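Local coordinates for sialidase domain-containing protein (PDB 5HX0) that is of unknown function but has a six-bladed beta-propeller fold related to non-viral sialidases, which might suggest a role with glycans, at residues 221-226 and 276-281; 206-211 and 235-240; 287-292 and 312-317. One frame throughout, in Å; residues are numbered along the deposited sequence.

All three contacts are largely buried; only contact 3 includes a partly exposed touching residue, D287. Contact 1 bridges two neighbouring blades through their second strands, 220-229 and 276-283, by methyl packing alone. Contact 2 stays with the first of these blades, where 206-211, the loop leading into it, meets strand 234-242, a sheet neighbour of 220-229; its chemistry is mixed, one apolar touch and a pair of buried amides. Contact 3 joins the second blade to the next one, 314-358, and is the one with a hydrogen bond between its segments, a histidine-carboxylate pair beside an alanine-selenomethionine contact. R209 of contact 2 reaches M314 O of contact 3 through a weak hydrogen bond.

Contact 1: residues 221-226 and 276-281; sequences LWVVAA and VVAFLR
L221 points its CD1 methyl at the two branches of V276, tip to tip, lying 4.0 Å from V276 CG2 and 4.2 Å from V276 CG1. For L221 the torsions explain the reach: CG stands beside the backbone N (chi1 -52°), and chi2 of 171° then extends CD1 outward from the strand. On the other side, V276 holds CG1 anti to its backbone N (chi1 176°), which leaves both methyls within range of the leucine tip. Two residues further along each strand a second methyl contact follows, V223 CG2 lying 4.1 Å from A278 CB.

The register shows what sort of contact this is. The CA atoms of L221 and V276 are 8.6 Å apart and those of V223 and A278 7.3 Å, well beyond the spacing of paired strands, so the two backbones belong to different sheets and only side chains bridge the gap. Advancing from L221 to V223 matches advancing from V276 to A278, so the strands run in roughly the same direction. All four touching residues are buried. An acetate ion, probably from the crystallisation liquor, lies about 4 Å from the side chain of V276.

This is face-to-face packing of adjacent propeller blades. A266 and V268 of strand 262-270 also cover V223, and I241 of strand 234-242 touches L221, while S294 of strand 288-294 touches V276. W222 and V224 alternate with L221 and V223 along the first strand, V224 packing on L240 and W222 meeting the ring of W249 within their own blade.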
ATOM      1  N   LEU A 221       3.013  26.611 -10.910  1.00 15.86           N
ATOM      2  CA  LEU A 221       1.879  26.581 -11.823  1.00 14.54           C
ATOM      3  C   LEU A 221       1.398  25.146 -11.979  1.00 14.94           C
ATOM      4  O   LEU A 221       2.206  24.234 -12.128  1.00 11.23           O
ATOM      5  CB  LEU A 221       2.295  27.121 -13.195  1.00 12.11           C
ATOM      6  CG  LEU A 221       2.985  28.472 -13.149  1.00 18.74           C
ATOM      7  CD1 LEU A 221       3.547  28.815 -14.515  1.00 20.21           C
ATOM      8  CD2 LEU A 221       1.980  29.511 -12.700  1.00 18.84           C
ATOM      9  N   TRP A 222       0.083  24.953 -11.978  1.00 13.32           N
ATOM     10  CA  TRP A 222      -0.484  23.612 -12.107  1.00 14.21           C
ATOM     11  C   TRP A 222      -1.792  23.735 -12.869  1.00 14.78           C
ATOM     12  O   TRP A 222      -2.725  24.388 -12.386  1.00 18.24           O
ATOM     13  CB  TRP A 222      -0.729  22.987 -10.731  1.00 12.32           C
ATOM     14  CG  TRP A 222      -1.108  21.536 -10.758  1.00 16.29           C
ATOM     15  CD1 TRP A 222      -0.966  20.655 -11.794  1.00 16.47           C
ATOM     16  CD2 TRP A 222      -1.709  20.804  -9.680  1.00 13.76           C
ATOM     17  NE1 TRP A 222      -1.440  19.410 -11.427  1.00 12.39           N
ATOM     18  CE2 TRP A 222      -1.895  19.478 -10.130  1.00 13.60           C
ATOM     19  CE3 TRP A 222      -2.097  21.146  -8.373  1.00 15.07           C
ATOM     20  CZ2 TRP A 222      -2.450  18.489  -9.323  1.00 15.78           C
ATOM     21  CZ3 TRP A 222      -2.648  20.171  -7.572  1.00 14.61           C
ATOM     22  CH2 TRP A 222      -2.826  18.853  -8.046  1.00 20.40           C
ATOM     23  N   VAL A 223      -1.877  23.131 -14.050  1.00 11.00           N
ATOM     24  CA  VAL A 223      -3.135  23.133 -14.798  1.00 16.39           C
ATOM     25  C   VAL A 223      -3.892  21.845 -14.485  1.00 14.95           C
ATOM     26  O   VAL A 223      -3.431  20.744 -14.820  1.00 14.39           O
ATOM     27  CB  VAL A 223      -2.901  23.299 -16.301  1.00 15.93           C
ATOM     28  CG1 VAL A 223      -4.233  23.173 -17.071  1.00 11.77           C
ATOM     29  CG2 VAL A 223      -2.240  24.653 -16.572  1.00 16.25           C
ATOM     30  N   VAL A 224      -5.059  21.988 -13.861  1.00 12.25           N
ATOM     31  CA  VAL A 224      -5.839  20.853 -13.373  1.00 13.44           C
ATOM     32  C   VAL A 224      -7.073  20.669 -14.248  1.00 15.08           C
ATOM     33  O   VAL A 224      -7.461  21.539 -15.029  1.00 16.77           O
ATOM     34  CB  VAL A 224      -6.260  21.004 -11.895  1.00 12.55           C
ATOM     35  CG1 VAL A 224      -5.040  21.051 -10.966  1.00 13.77           C
ATOM     36  CG2 VAL A 224      -7.162  22.243 -11.716  1.00 14.24           C
ATOM     37  N   ALA A 225      -7.688  19.502 -14.110  1.00 13.47           N
ATOM     38  CA  ALA A 225      -8.886  19.150 -14.850  1.00 15.88           C
ATOM     39  C   ALA A 225     -10.079  19.236 -13.918  1.00 18.97           C
ATOM     40  O   ALA A 225      -9.953  19.024 -12.710  1.00 17.39           O
ATOM     41  CB  ALA A 225      -8.781  17.730 -15.423  1.00 15.66           C
ATOM     42  N   ALA A 226     -11.247  19.538 -14.484  1.00 17.02           N
ATOM     43  CA  ALA A 226     -12.468  19.530 -13.686  1.00 15.26           C
ATOM     44  C   ALA A 226     -13.625  19.071 -14.559  1.00 20.52           C
ATOM     45  O   ALA A 226     -13.723  19.466 -15.727  1.00 17.34           O
ATOM     46  CB  ALA A 226     -12.764  20.916 -13.083  1.00 15.76           C
ATOM     47  N   VAL A 276       2.923  31.871 -20.021  1.00 21.67           N
ATOM     48  CA  VAL A 276       2.483  30.598 -19.457  1.00 19.70           C
ATOM     49  C   VAL A 276       1.762  29.831 -20.562  1.00 22.59           C
ATOM     50  O   VAL A 276       0.764  30.313 -21.112  1.00 24.92           O
ATOM     51  CB  VAL A 276       1.551  30.814 -18.253  1.00 23.37           C
ATOM     52  CG1 VAL A 276       1.015  29.473 -17.744  1.00 24.13           C
ATOM     53  CG2 VAL A 276       2.264  31.606 -17.142  1.00 17.59           C
ATOM     54  N   VAL A 277       2.248  28.635 -20.877  1.00 18.94           N
ATOM     55  CA  VAL A 277       1.706  27.813 -21.952  1.00 15.73           C
ATOM     56  C   VAL A 277       1.234  26.484 -21.376  1.00 21.21           C
ATOM     57  O   VAL A 277       1.930  25.878 -20.554  1.00 18.98           O
ATOM     58  CB  VAL A 277       2.777  27.592 -23.045  1.00 20.56           C
ATOM     59  CG1 VAL A 277       2.361  26.509 -23.966  1.00 29.12           C
ATOM     60  CG2 VAL A 277       3.000  28.903 -23.820  1.00 22.78           C
ATOM     61  N   ALA A 278       0.052  26.033 -21.801  1.00 17.70           N
ATOM     62  CA  ALA A 278      -0.479  24.729 -21.403  1.00 19.25           C
ATOM     63  C   ALA A 278      -0.690  23.854 -22.633  1.00 14.52           C
ATOM     64  O   ALA A 278      -1.306  24.292 -23.609  1.00 16.03           O
ATOM     65  CB  ALA A 278      -1.801  24.882 -20.632  1.00 13.77           C
ATOM     66  N   PHE A 279      -0.204  22.608 -22.574  1.00 15.94           N
ATOM     67  CA  PHE A 279      -0.313  21.652 -23.672  1.00 15.62           C
ATOM     68  C   PHE A 279      -1.357  20.600 -23.302  1.00 14.61           C
ATOM     69  O   PHE A 279      -1.183  19.875 -22.316  1.00 14.68           O
ATOM     70  CB  PHE A 279       1.037  20.988 -23.963  1.00 11.62           C
ATOM     71  CG  PHE A 279       2.147  21.960 -24.296  1.00 14.83           C
ATOM     72  CD1 PHE A 279       2.237  22.529 -25.577  1.00 15.64           C
ATOM     73  CD2 PHE A 279       3.103  22.294 -23.346  1.00 12.47           C
ATOM     74  CE1 PHE A 279       3.271  23.416 -25.909  1.00 17.89           C
ATOM     75  CE2 PHE A 279       4.144  23.198 -23.666  1.00 17.49           C
ATOM     76  CZ  PHE A 279       4.222  23.752 -24.954  1.00 19.60           C
ATOM     77  N   LEU A 280      -2.412  20.485 -24.112  1.00 16.49           N
ATOM     78  CA  LEU A 280      -3.685  19.924 -23.663  1.00 19.99           C
ATOM     79  C   LEU A 280      -4.104  18.689 -24.457  1.00 16.68           C
ATOM     80  O   LEU A 280      -4.137  18.712 -25.693  1.00 18.17           O
ATOM     81  CB  LEU A 280      -4.780  20.980 -23.762  1.00 17.31           C
ATOM     82  CG  LEU A 280      -4.412  22.376 -23.259  1.00 18.24           C
ATOM     83  CD1 LEU A 280      -5.487  23.361 -23.645  1.00 20.43           C
ATOM     84  CD2 LEU A 280      -4.218  22.360 -21.741  1.00 13.98           C
ATOM     85  N   ARG A 281      -4.434  17.618 -23.737  1.00 10.48           N
ATOM     86  CA  ARG A 281      -5.136  16.470 -24.307  1.00 14.26           C
ATOM     87  C   ARG A 281      -6.634  16.767 -24.409  1.00 14.33           C
ATOM     88  O   ARG A 281      -7.222  17.359 -23.505  1.00 17.87           O
ATOM     89  CB  ARG A 281      -4.915  15.235 -23.434  1.00 17.46           C
ATOM     90  CG  ARG A 281      -5.796  14.029 -23.801  1.00 16.62           C
ATOM     91  CD  ARG A 281      -5.526  12.844 -22.863  1.00 15.40           C
ATOM     92  NE  ARG A 281      -6.406  11.721 -23.180  1.00 17.03           N
ATOM     93  CZ  ARG A 281      -6.277  10.490 -22.683  1.00 19.78           C
ATOM     94  NH1 ARG A 281      -5.308  10.212 -21.826  1.00 15.95           N
ATOM     95  NH2 ARG A 281      -7.110   9.526 -23.055  1.00 16.16           N
TER

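Contact 2: residues 206-211 and 235-240; sequences AYNRGA and TSNHLL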
ATOM      1  N   ALA A 206      -9.117  18.973  -6.706  1.00 15.26           N
ATOM      2  CA  ALA A 206      -8.596  19.016  -8.072  1.00 15.76           C
ATOM      3  C   ALA A 206      -7.404  18.057  -8.250  1.00 16.17           C
ATOM      4  O   ALA A 206      -6.783  17.603  -7.293  1.00 14.91           O
ATOM      5  CB  ALA A 206      -8.182  20.445  -8.433  1.00 12.68           C
ATOM      6  N   TYR A 207      -7.054  17.796  -9.511  1.00 12.44           N
ATOM      7  CA  TYR A 207      -6.131  16.711  -9.864  1.00 14.46           C
ATOM      8  C   TYR A 207      -5.754  16.894 -11.330  1.00 13.85           C
ATOM      9  O   TYR A 207      -6.456  17.576 -12.081  1.00 14.33           O
ATOM     10  CB  TYR A 207      -6.785  15.322  -9.674  1.00  9.99           C
ATOM     11  CG  TYR A 207      -7.901  15.154 -10.683  1.00 13.34           C
ATOM     12  CD1 TYR A 207      -9.149  15.703 -10.439  1.00 13.65           C
ATOM     13  CD2 TYR A 207      -7.674  14.543 -11.936  1.00 12.32           C
ATOM     14  CE1 TYR A 207     -10.161  15.630 -11.377  1.00 17.52           C
ATOM     15  CE2 TYR A 207      -8.677  14.469 -12.881  1.00 14.87           C
ATOM     16  CZ  TYR A 207      -9.924  15.022 -12.600  1.00 15.35           C
ATOM     17  OH  TYR A 207     -10.944  14.983 -13.529  1.00 15.51           O
ATOM     18  N   ASN A 208      -4.670  16.244 -11.745  1.00 12.99           N
ATOM     19  CA  ASN A 208      -4.465  16.014 -13.174  1.00 11.34           C
ATOM     20  C   ASN A 208      -3.325  15.023 -13.363  1.00 15.39           C
ATOM     21  O   ASN A 208      -2.607  14.677 -12.420  1.00 16.05           O
ATOM     22  CB  ASN A 208      -4.155  17.301 -13.952  1.00  8.30           C
ATOM     23  CG  ASN A 208      -4.755  17.273 -15.350  1.00 15.55           C
ATOM     24  OD1 ASN A 208      -5.210  16.219 -15.807  1.00 14.46           O
ATOM     25  ND2 ASN A 208      -4.746  18.417 -16.033  1.00 10.92           N
ATOM     26  N   ARG A 209      -3.160  14.580 -14.608  1.00 12.77           N
ATOM     27  CA  ARG A 209      -1.876  14.072 -15.064  1.00 14.73           C
ATOM     28  C   ARG A 209      -1.236  15.157 -15.917  1.00 19.75           C
ATOM     29  O   ARG A 209      -1.867  15.666 -16.849  1.00 13.92           O
ATOM     30  CB  ARG A 209      -2.000  12.764 -15.865  1.00 12.57           C
ATOM     31  CG  ARG A 209      -0.620  12.139 -16.250  1.00 12.29           C
ATOM     32  CD  ARG A 209       0.020  12.811 -17.502  1.00 13.26           C
ATOM     33  NE  ARG A 209       1.286  12.184 -17.884  1.00 12.91           N
ATOM     34  CZ  ARG A 209       2.102  12.639 -18.832  1.00 13.10           C
ATOM     35  NH1 ARG A 209       3.213  11.956 -19.120  1.00  9.56           N
ATOM     36  NH2 ARG A 209       1.833  13.780 -19.482  1.00 12.28           N
ATOM     37  N   GLY A 210       0.012  15.482 -15.615  1.00 13.95           N
ATOM     38  CA  GLY A 210       0.747  16.490 -16.364  1.00 15.48           C
ATOM     39  C   GLY A 210       1.789  17.142 -15.482  1.00 17.07           C
ATOM     40  O   GLY A 210       1.776  17.005 -14.261  1.00 14.08           O
ATOM     41  N   ALA A 211       2.710  17.856 -16.129  1.00 12.86           N
ATOM     42  CA  ALA A 211       3.783  18.520 -15.405  1.00 13.00           C
ATOM     43  C   ALA A 211       3.313  19.850 -14.824  1.00 17.02           C
ATOM     44  O   ALA A 211       2.638  20.642 -15.502  1.00 14.64           O
ATOM     45  CB  ALA A 211       4.991  18.755 -16.318  1.00 12.00           C
ATOM     46  N   THR A 235     -14.994  17.905 -19.439  1.00 20.38           N
ATOM     47  CA  THR A 235     -13.984  18.477 -18.563  1.00 19.10           C
ATOM     48  C   THR A 235     -13.390  19.730 -19.189  1.00 19.67           C
ATOM     49  O   THR A 235     -13.367  19.894 -20.423  1.00 16.30           O
ATOM     50  CB  THR A 235     -12.846  17.471 -18.240  1.00 19.74           C
ATOM     51  OG1 THR A 235     -12.178  17.060 -19.448  1.00 21.49           O
ATOM     52  CG2 THR A 235     -13.381  16.246 -17.502  1.00 20.86           C
ATOM     53  N   SER A 236     -12.899  20.610 -18.319  1.00 17.06           N
ATOM     54  CA  SER A 236     -12.186  21.820 -18.714  1.00 18.82           C
ATOM     55  C   SER A 236     -10.930  21.949 -17.855  1.00 14.64           C
ATOM     56  O   SER A 236     -10.799  21.292 -16.819  1.00 15.89           O
ATOM     57  CB  SER A 236     -13.082  23.070 -18.558  1.00 14.78           C
ATOM     58  OG  SER A 236     -13.588  23.119 -17.229  1.00 18.62           O
ATOM     59  N   ASN A 237     -10.006  22.805 -18.294  1.00 22.84           N
ATOM     60  CA  ASN A 237      -8.740  23.031 -17.610  1.00 19.70           C
ATOM     61  C   ASN A 237      -8.729  24.404 -16.951  1.00 17.95           C
ATOM     62  O   ASN A 237      -9.301  25.375 -17.473  1.00 19.76           O
ATOM     63  CB  ASN A 237      -7.546  22.932 -18.575  1.00 19.60           C
ATOM     64  CG  ASN A 237      -7.190  21.491 -18.931  1.00 15.30           C
ATOM     65  OD1 ASN A 237      -6.970  21.176 -20.097  1.00 19.84           O
ATOM     66  ND2 ASN A 237      -7.141  20.609 -17.924  1.00 12.16           N
ATOM     67  N   HIS A 238      -8.037  24.473 -15.819  1.00 16.19           N
ATOM     68  CA  HIS A 238      -8.000  25.635 -14.947  1.00 16.41           C
ATOM     69  C   HIS A 238      -6.608  25.707 -14.334  1.00 19.33           C
ATOM     70  O   HIS A 238      -6.018  24.674 -14.012  1.00 18.73           O
ATOM     71  CB  HIS A 238      -9.097  25.518 -13.876  1.00 19.76           C
ATOM     72  CG  HIS A 238     -10.448  25.283 -14.468  1.00 20.65           C
ATOM     73  ND1 HIS A 238     -11.279  26.318 -14.843  1.00 19.09           N
ATOM     74  CD2 HIS A 238     -11.067  24.145 -14.859  1.00 20.25           C
ATOM     75  CE1 HIS A 238     -12.373  25.825 -15.396  1.00 25.00           C
ATOM     76  NE2 HIS A 238     -12.269  24.509 -15.425  1.00 19.93           N
ATOM     77  N   LEU A 239      -6.072  26.918 -14.216  1.00 16.25           N
ATOM     78  CA  LEU A 239      -4.741  27.113 -13.651  1.00 16.59           C
ATOM     79  C   LEU A 239      -4.830  27.334 -12.143  1.00 18.76           C
ATOM     80  O   LEU A 239      -5.513  28.260 -11.684  1.00 24.04           O
ATOM     81  CB  LEU A 239      -4.045  28.299 -14.312  1.00 15.11           C
ATOM     82  CG  LEU A 239      -2.652  28.657 -13.780  1.00 17.94           C
ATOM     83  CD1 LEU A 239      -1.661  27.534 -14.038  1.00 13.50           C
ATOM     84  CD2 LEU A 239      -2.168  29.957 -14.404  1.00 21.17           C
ATOM     85  N   LEU A 240      -4.131  26.500 -11.382  1.00 14.72           N
ATOM     86  CA  LEU A 240      -3.881  26.752  -9.974  1.00 17.98           C
ATOM     87  C   LEU A 240      -2.460  27.267  -9.791  1.00 20.83           C
ATOM     88  O   LEU A 240      -1.551  26.958 -10.567  1.00 15.09           O
ATOM     89  CB  LEU A 240      -4.059  25.496  -9.120  1.00 16.81           C
ATOM     90  CG  LEU A 240      -5.348  24.691  -9.269  1.00 20.33           C
ATOM     91  CD1 LEU A 240      -5.378  23.579  -8.246  1.00 13.08           C
ATOM     92  CD2 LEU A 240      -6.557  25.585  -9.131  1.00 23.92           C
TER
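A206 begins the contact by resting its CB methyl 4.2 Å from CD1 of L240, in the six-bladed beta-propeller's loop between strands 183-186 and 213-214. The path of 206-208 is oblique to strand 234-242: the direction from A206 to N208 and that from N237 to L240 differ by 115°, so contact is made at two separate points instead of along a register. Next, Y207 directs its CB away from strand 234-242.

N208 makes the second point. Its ND2 lies 3.8 Å from ND2 of N237, with the side chains crossing at about a right angle and their amide planes 39° apart. Two amide nitrogens facing each other do not bond; both donate to the carbonyl O of N264 in the neighbouring blade, which is consistent with their close approach. Each ND2 has another acceptor as well, V223 O, the main partner, for N208 and V224 O for N237, so both buried amide nitrogens are satisfied by backbone carbonyls. The OD1 of N208 turns back to accept a weak, bent bond from R209 N at 2.9 Å.

Further on, the segment leaves this strand behind. R209 makes backbone bonds to A266, and beyond G210, A211 pairs with V268, so that the loop spans from strand 220-229 to strand 262-270.

Within strand 234-242, H238 NE2 donates to S236 OG at 2.6 Å, the hydroxyl oxygen lying 21° out of the imidazole plane.

Contact 3: residues 287-292 and 312-317; sequences DQACIA and HPMHAL
D287 and H312, with M314, bury most of the surface in this contact, and the first two are joined by a short hydrogen bond: H312 ND1 donates to D287 OD1 over 2.6 Å, with an N-H...O angle of 160°. The carboxylate oxygen sits at the edge of the imidazole, close to the ring plane, and is approached on its syn side from somewhat above the carboxylate plane. The flat groups are turned strongly against each other, their planes 76° apart. OD2 of D287 stays 3.5 Å from H312 ND1 at a poor angle and is instead bonded to H332 NE2, so the two oxygens serve two different histidines. For H312, CG lies between the backbone N and the carbonyl carbon (chi1 75°), which swings the imidazole over to the aspartate. Its far nitrogen, NE2, has a weak hydrogen bond to R331 NH2, and R281 packs on the ring.

M314, a selenomethionine, contributes the apolar half. Its chain bends at both chi2 and chi3, curling the terminal methyl back so that CE lies 3.6 Å from A289 CB and SE lies 3.8 Å from the same methyl. F279 of the alanine's own blade and L326 and Y328 of the next blade complete the surroundings of M314.

A cis peptide bond precedes P313, where the chain turns a corner, and H312 and M314 both direct their CB atoms toward 287-292 from either side of it. Polar and apolar contacts thus sit side by side at a seam between consecutive blades: the entry to strand 314-318 is fixed against the turn and start of strand 288-294 by a histidine-carboxylate hydrogen bond, within the six-bladed beta-propeller of the sialidase type.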
ATOM      1  N   ASP A 287      -8.555  13.503 -31.164  1.00 17.46           N
ATOM      2  CA  ASP A 287      -7.236  13.413 -30.535  1.00 14.87           C
ATOM      3  C   ASP A 287      -6.320  14.577 -30.918  1.00 18.03           C
ATOM      4  O   ASP A 287      -5.086  14.452 -30.870  1.00 16.61           O
ATOM      5  CB  ASP A 287      -6.549  12.074 -30.848  1.00 14.52           C
ATOM      6  CG  ASP A 287      -5.398  11.762 -29.873  1.00 23.38           C
ATOM      7  OD1 ASP A 287      -5.446  12.246 -28.726  1.00 20.45           O
ATOM      8  OD2 ASP A 287      -4.441  11.054 -30.246  1.00 24.36           O
ATOM      9  N   GLN A 288      -6.891  15.714 -31.298  0.53 15.51           N
ATOM     10  CA  GLN A 288      -6.072  16.869 -31.625  0.53 19.30           C
ATOM     11  C   GLN A 288      -5.409  17.416 -30.365  0.53 19.96           C
ATOM     12  O   GLN A 288      -6.086  17.701 -29.372  0.53 16.26           O
ATOM     13  CB  GLN A 288      -6.929  17.947 -32.282  0.53 21.42           C
ATOM     14  CG  GLN A 288      -6.175  19.189 -32.650  0.53 20.76           C
ATOM     15  CD  GLN A 288      -5.338  19.019 -33.893  0.53 22.73           C
ATOM     16  OE1 GLN A 288      -4.376  19.748 -34.093  0.53 25.79           O
ATOM     17  NE2 GLN A 288      -5.702  18.060 -34.740  0.53 17.58           N
ATOM     18  N   ALA A 289      -4.085  17.567 -30.406  1.00 16.67           N
ATOM     19  CA  ALA A 289      -3.363  18.147 -29.283  1.00 17.06           C
ATOM     20  C   ALA A 289      -3.493  19.667 -29.344  1.00 20.36           C
ATOM     21  O   ALA A 289      -3.282  20.273 -30.400  1.00 18.50           O
ATOM     22  CB  ALA A 289      -1.894  17.721 -29.338  1.00 16.22           C
ATOM     23  N   CYS A 290      -3.850  20.290 -28.227  1.00 14.94           N
ATOM     24  CA  CYS A 290      -4.135  21.721 -28.242  1.00 18.84           C
ATOM     25  C   CYS A 290      -3.204  22.489 -27.309  1.00 19.90           C
ATOM     26  O   CYS A 290      -2.476  21.917 -26.491  1.00 18.22           O
ATOM     27  CB  CYS A 290      -5.599  21.992 -27.865  1.00 22.21           C
ATOM     28  SG  CYS A 290      -6.744  21.403 -29.149  1.00 21.54           S
ATOM     29  N   ILE A 291      -3.245  23.814 -27.438  1.00 12.76           N
ATOM     30  CA  ILE A 291      -2.392  24.689 -26.640  1.00 17.36           C
ATOM     31  C   ILE A 291      -3.216  25.896 -26.214  1.00 18.40           C
ATOM     32  O   ILE A 291      -4.097  26.353 -26.952  1.00 21.26           O
ATOM     33  CB  ILE A 291      -1.129  25.107 -27.435  1.00 17.80           C
ATOM     34  CG1 ILE A 291      -0.130  25.854 -26.556  1.00 21.06           C
ATOM     35  CG2 ILE A 291      -1.521  25.936 -28.685  1.00 22.51           C
ATOM     36  CD1 ILE A 291       1.220  26.138 -27.234  1.00 17.05           C
ATOM     37  N   ALA A 292      -2.964  26.384 -25.006  1.00 16.85           N
ATOM     38  CA  ALA A 292      -3.529  27.646 -24.553  1.00 25.74           C
ATOM     39  C   ALA A 292      -2.417  28.457 -23.903  1.00 22.48           C
ATOM     40  O   ALA A 292      -1.520  27.898 -23.262  1.00 18.39           O
ATOM     41  CB  ALA A 292      -4.700  27.425 -23.576  1.00 18.33           C
ATOM     42  N   HIS A 312      -1.265  12.551 -27.354  1.00 12.24           N
ATOM     43  CA  HIS A 312      -1.607  12.814 -25.965  1.00 12.89           C
ATOM     44  C   HIS A 312      -0.947  11.776 -25.053  1.00 19.55           C
ATOM     45  O   HIS A 312      -0.561  10.710 -25.495  1.00 14.95           O
ATOM     46  CB  HIS A 312      -3.129  12.770 -25.742  1.00 11.23           C
ATOM     47  CG  HIS A 312      -3.696  11.385 -25.743  1.00 15.60           C
ATOM     48  ND1 HIS A 312      -4.430  10.888 -26.799  1.00 17.46           N
ATOM     49  CD2 HIS A 312      -3.655  10.397 -24.814  1.00 15.47           C
ATOM     50  CE1 HIS A 312      -4.816   9.653 -26.522  1.00 18.07           C
ATOM     51  NE2 HIS A 312      -4.358   9.329 -25.325  1.00 16.81           N
ATOM     52  N   PRO A 313      -0.801  12.101 -23.763  1.00 16.80           N
ATOM     53  CA  PRO A 313      -0.839  13.469 -23.272  1.00 10.93           C
ATOM     54  C   PRO A 313       0.514  14.105 -23.610  1.00 12.95           C
ATOM     55  O   PRO A 313       1.380  13.410 -24.147  1.00 11.96           O
ATOM     56  CB  PRO A 313      -1.030  13.296 -21.762  1.00 11.09           C
ATOM     57  CG  PRO A 313      -0.262  12.016 -21.462  1.00 11.19           C
ATOM     58  CD  PRO A 313      -0.424  11.137 -22.717  1.00 10.12           C
HETATM   59  N   MSE A 314       0.699  15.374 -23.284  1.00 11.97           N
HETATM   60  CA  MSE A 314       1.909  16.104 -23.645  1.00 16.47           C
HETATM   61  C   MSE A 314       2.767  16.388 -22.411  1.00 14.65           C
HETATM   62  O   MSE A 314       2.229  16.542 -21.311  1.00 12.41           O
HETATM   63  CB  MSE A 314       1.555  17.434 -24.349  1.00 13.95           C
HETATM   64  CG  MSE A 314       1.555  17.365 -25.905  1.00 12.93           C
HETATM   65 SE   MSE A 314       0.166  16.211 -26.588  0.61 16.44          SE
HETATM   66  CE  MSE A 314      -1.449  17.016 -25.839  1.00 13.75           C
ATOM     67  N   HIS A 315       4.089  16.443 -22.611  1.00  9.92           N
ATOM     68  CA  HIS A 315       5.048  16.847 -21.590  1.00 11.75           C
ATOM     69  C   HIS A 315       6.064  17.790 -22.225  1.00 14.01           C
ATOM     70  O   HIS A 315       6.526  17.529 -23.336  1.00 15.24           O
ATOM     71  CB  HIS A 315       5.808  15.632 -20.977  1.00  8.61           C
ATOM     72  CG  HIS A 315       6.829  16.038 -19.962  1.00 13.02           C
ATOM     73  ND1 HIS A 315       8.165  16.202 -20.269  1.00 14.40           N
ATOM     74  CD2 HIS A 315       6.695  16.403 -18.664  1.00 11.72           C
ATOM     75  CE1 HIS A 315       8.814  16.618 -19.193  1.00 11.71           C
ATOM     76  NE2 HIS A 315       7.941  16.772 -18.213  1.00 10.72           N
ATOM     77  N   ALA A 316       6.421  18.871 -21.533  1.00 13.98           N
ATOM     78  CA  ALA A 316       7.377  19.842 -22.067  1.00 17.30           C
ATOM     79  C   ALA A 316       8.593  19.936 -21.160  1.00 15.61           C
ATOM     80  O   ALA A 316       8.451  20.062 -19.939  1.00 14.74           O
ATOM     81  CB  ALA A 316       6.752  21.230 -22.223  1.00 15.78           C
ATOM     82  N   LEU A 317       9.781  19.905 -21.769  1.00 16.80           N
ATOM     83  CA  LEU A 317      11.059  20.018 -21.071  1.00  9.39           C
ATOM     84  C   LEU A 317      11.894  21.118 -21.717  1.00 13.61           C
ATOM     85  O   LEU A 317      12.096  21.101 -22.935  1.00 13.41           O
ATOM     86  CB  LEU A 317      11.825  18.689 -21.147  1.00 12.30           C
ATOM     87  CG  LEU A 317      13.269  18.738 -20.627  1.00 15.83           C
ATOM     88  CD1 LEU A 317      13.272  18.928 -19.121  1.00 18.50           C
ATOM     89  CD2 LEU A 317      14.033  17.458 -21.014  1.00 19.07           C
TER